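Local coordinates for protein dienelactone hydrolase (Anabaena variabilis, PDB 2O2G) that probably acts as a hydrolase of the dienelactone hydrolase family, with an alpha/beta-hydrolase fold, at residues A[162-167]-A[190-195]. Sequence-based numbering, arbitrary orientation.
Sequences PTLLIV and RLVIIP
Thr163 O accepts the N-H of Arg190 at 3.0 Å, the first of five backbone bonds that pair the two strands in parallel. The side chain of Leu164 has CG anti to its own N (chi1 171°). Its CD1 thereby reaches across to Val192 CG1 at 3.8 Å and also touches Arg190 CB. Trp217 of helix 206-221 packs on Leu164 and Arg190 on this side. Leu165 is gripped twice through its backbone: its N donates to Arg190 O at 2.8 Å, and its O takes the N-H of Val192. On the other face, Leu191 CD1 rests on Leu165 CB. The strands belong to a right-handed beta-alpha-beta crossover through helix 172-184, at one edge of the alpha/beta-hydrolase sheet. Segment 190-195 lies on the outermost strand there, and strand 139-145 flanks 162-167 on its other side. Ile166 returns to the face of Leu164. Its CG1 lies alongside Val192 CG1, and its CG2 meets Ile194 CD1 at 3.7 Å. Val167 N donates to Val192 O at 3.1 Å, while Val167 O receives the N-H of Ile194. The two methyls of Val167 divide their contacts: CG1 faces Leu191 CD1 and CG2 meets Ile193 CG1 at 3.8 Å. Ile175 and Asn178 of helix 172-184 cover Val167.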
ATOM      1  N   PRO A 162       5.489  10.911  -4.806  1.00 29.08           N
ATOM      2  CA  PRO A 162       6.446  10.125  -5.627  1.00 25.20           C
ATOM      3  C   PRO A 162       6.099   8.626  -5.610  1.00 25.51           C
ATOM      4  O   PRO A 162       6.055   7.982  -4.544  1.00 27.03           O
ATOM      5  CB  PRO A 162       7.799  10.440  -4.986  1.00 27.03           C
ATOM      6  CG  PRO A 162       7.595  11.868  -4.456  1.00 27.33           C
ATOM      7  CD  PRO A 162       6.187  11.861  -3.911  1.00 26.05           C
ATOM      8  N   THR A 163       5.935   8.078  -6.809  1.00 23.95           N
ATOM      9  CA  THR A 163       5.393   6.739  -7.033  1.00 25.82           C
ATOM     10  C   THR A 163       6.351   5.770  -7.752  1.00 25.11           C
ATOM     11  O   THR A 163       6.885   6.057  -8.811  1.00 22.87           O
ATOM     12  CB  THR A 163       4.106   6.873  -7.899  1.00 26.55           C
ATOM     13  OG1 THR A 163       3.136   7.647  -7.183  1.00 24.01           O
ATOM     14  CG2 THR A 163       3.539   5.537  -8.294  1.00 27.46           C
ATOM     15  N   LEU A 164       6.498   4.598  -7.151  1.00 24.15           N
ATOM     16  CA  LEU A 164       7.308   3.538  -7.661  1.00 22.88           C
ATOM     17  C   LEU A 164       6.396   2.373  -8.017  1.00 22.81           C
ATOM     18  O   LEU A 164       5.731   1.772  -7.150  1.00 28.45           O
ATOM     19  CB  LEU A 164       8.295   3.085  -6.581  1.00 23.44           C
ATOM     20  CG  LEU A 164       9.104   1.835  -6.855  1.00 23.87           C
ATOM     21  CD1 LEU A 164       9.932   1.975  -8.120  1.00 27.63           C
ATOM     22  CD2 LEU A 164       9.978   1.564  -5.615  1.00 26.39           C
ATOM     23  N   LEU A 165       6.372   2.048  -9.289  1.00 24.19           N
ATOM     24  CA  LEU A 165       5.621   0.913  -9.797  1.00 26.18           C
ATOM     25  C   LEU A 165       6.594  -0.300  -9.924  1.00 25.56           C
ATOM     26  O   LEU A 165       7.655  -0.210 -10.542  1.00 27.46           O
ATOM     27  CB  LEU A 165       5.000   1.295 -11.138  1.00 27.67           C
ATOM     28  CG  LEU A 165       4.060   2.508 -11.193  1.00 28.53           C
ATOM     29  CD1 LEU A 165       3.512   2.711 -12.593  1.00 27.29           C
ATOM     30  CD2 LEU A 165       2.901   2.374 -10.243  1.00 24.64           C
ATOM     31  N   ILE A 166       6.257  -1.411  -9.292  1.00 22.89           N
ATOM     32  CA  ILE A 166       7.088  -2.589  -9.345  1.00 21.58           C
ATOM     33  C   ILE A 166       6.294  -3.679  -9.995  1.00 23.57           C
ATOM     34  O   ILE A 166       5.166  -3.970  -9.546  1.00 22.54           O
ATOM     35  CB  ILE A 166       7.512  -3.103  -7.916  1.00 20.06           C
ATOM     36  CG1 ILE A 166       8.283  -2.050  -7.114  1.00 29.23           C
ATOM     37  CG2 ILE A 166       8.419  -4.344  -8.055  1.00 29.10           C
ATOM     38  CD1 ILE A 166       8.477  -2.413  -5.590  1.00 21.33           C
ATOM     39  N   VAL A 167       6.890  -4.345 -10.979  1.00 23.58           N
ATOM     40  CA  VAL A 167       6.224  -5.467 -11.631  1.00 25.17           C
ATOM     41  C   VAL A 167       7.168  -6.641 -11.832  1.00 24.14           C
ATOM     42  O   VAL A 167       8.377  -6.476 -11.914  1.00 23.62           O
ATOM     43  CB  VAL A 167       5.635  -5.036 -13.016  1.00 22.41           C
ATOM     44  CG1 VAL A 167       4.740  -3.832 -12.850  1.00 24.79           C
ATOM     45  CG2 VAL A 167       6.740  -4.644 -13.984  1.00 36.18           C
ATOM     46  N   ARG A 190       8.939   6.117 -11.030  1.00 24.84           N
ATOM     47  CA  ARG A 190       9.799   5.062 -11.597  1.00 25.14           C
ATOM     48  C   ARG A 190       9.056   3.767 -11.720  1.00 23.33           C
ATOM     49  O   ARG A 190       8.193   3.462 -10.898  1.00 21.60           O
ATOM     50  CB  ARG A 190      11.021   4.816 -10.733  1.00 21.45           C
ATOM     51  CG  ARG A 190      12.111   3.924 -11.335  1.00 28.69           C
ATOM     52  CD  ARG A 190      13.344   3.982 -10.452  1.00 29.48           C
ATOM     53  NE  ARG A 190      13.834   5.361 -10.446  1.00 42.38           N
ATOM     54  CZ  ARG A 190      14.461   5.969  -9.437  1.00 48.73           C
ATOM     55  NH1 ARG A 190      14.720   5.327  -8.303  1.00 47.80           N
ATOM     56  NH2 ARG A 190      14.810   7.248  -9.553  1.00 44.00           N
ATOM     57  N   LEU A 191       9.395   3.031 -12.785  1.00 24.07           N
ATOM     58  CA  LEU A 191       8.906   1.676 -13.001  1.00 24.82           C
ATOM     59  C   LEU A 191      10.135   0.795 -12.992  1.00 21.28           C
ATOM     60  O   LEU A 191      11.109   1.056 -13.725  1.00 20.65           O
ATOM     61  CB  LEU A 191       8.179   1.526 -14.330  1.00 22.07           C
ATOM     62  CG  LEU A 191       7.719   0.151 -14.841  1.00 26.70           C
ATOM     63  CD1 LEU A 191       6.771  -0.555 -13.962  1.00 26.99           C
ATOM     64  CD2 LEU A 191       7.048   0.316 -16.231  1.00 28.99           C
ATOM     65  N   VAL A 192      10.090  -0.237 -12.166  1.00 20.79           N
ATOM     66  CA  VAL A 192      11.150  -1.201 -12.121  1.00 20.96           C
ATOM     67  C   VAL A 192      10.574  -2.589 -12.225  1.00 21.12           C
ATOM     68  O   VAL A 192       9.515  -2.887 -11.659  1.00 20.23           O
ATOM     69  CB  VAL A 192      12.072  -1.020 -10.864  1.00 28.22           C
ATOM     70  CG1 VAL A 192      11.320  -1.249  -9.582  1.00 34.97           C
ATOM     71  CG2 VAL A 192      13.290  -1.945 -10.959  1.00 30.39           C
ATOM     72  N   ILE A 193      11.318  -3.446 -12.914  1.00 24.28           N
ATOM     73  CA  ILE A 193      10.921  -4.804 -13.209  1.00 23.93           C
ATOM     74  C   ILE A 193      11.835  -5.799 -12.500  1.00 26.02           C
ATOM     75  O   ILE A 193      13.074  -5.726 -12.599  1.00 23.49           O
ATOM     76  CB  ILE A 193      10.995  -5.047 -14.733  1.00 22.16           C
ATOM     77  CG1 ILE A 193      10.154  -3.990 -15.491  1.00 26.64           C
ATOM     78  CG2 ILE A 193      10.521  -6.417 -15.061  1.00 21.03           C
ATOM     79  CD1 ILE A 193      10.130  -4.202 -16.976  1.00 30.91           C
ATOM     80  N   ILE A 194      11.226  -6.766 -11.819  1.00 25.42           N
ATOM     81  CA  ILE A 194      12.030  -7.803 -11.154  1.00 25.17           C
ATOM     82  C   ILE A 194      12.075  -8.959 -12.144  1.00 23.13           C
ATOM     83  O   ILE A 194      11.031  -9.527 -12.506  1.00 22.22           O
ATOM     84  CB  ILE A 194      11.496  -8.177  -9.775  1.00 25.60           C
ATOM     85  CG1 ILE A 194      11.592  -6.947  -8.845  1.00 29.73           C
ATOM     86  CG2 ILE A 194      12.264  -9.355  -9.210  1.00 26.36           C
ATOM     87  CD1 ILE A 194      10.873  -7.111  -7.551  1.00 30.55           C
ATOM     88  N   PRO A 195      13.278  -9.265 -12.646  1.00 23.87           N
ATOM     89  CA  PRO A 195      13.326 -10.280 -13.688  1.00 24.28           C
ATOM     90  C   PRO A 195      12.843 -11.649 -13.250  1.00 26.14           C
ATOM     91  O   PRO A 195      13.085 -12.058 -12.123  1.00 25.90           O
ATOM     92  CB  PRO A 195      14.799 -10.345 -14.060  1.00 26.09           C
ATOM     93  CG  PRO A 195      15.537  -9.740 -12.916  1.00 23.20           C
ATOM     94  CD  PRO A 195      14.622  -8.728 -12.347  1.00 24.67           C
TER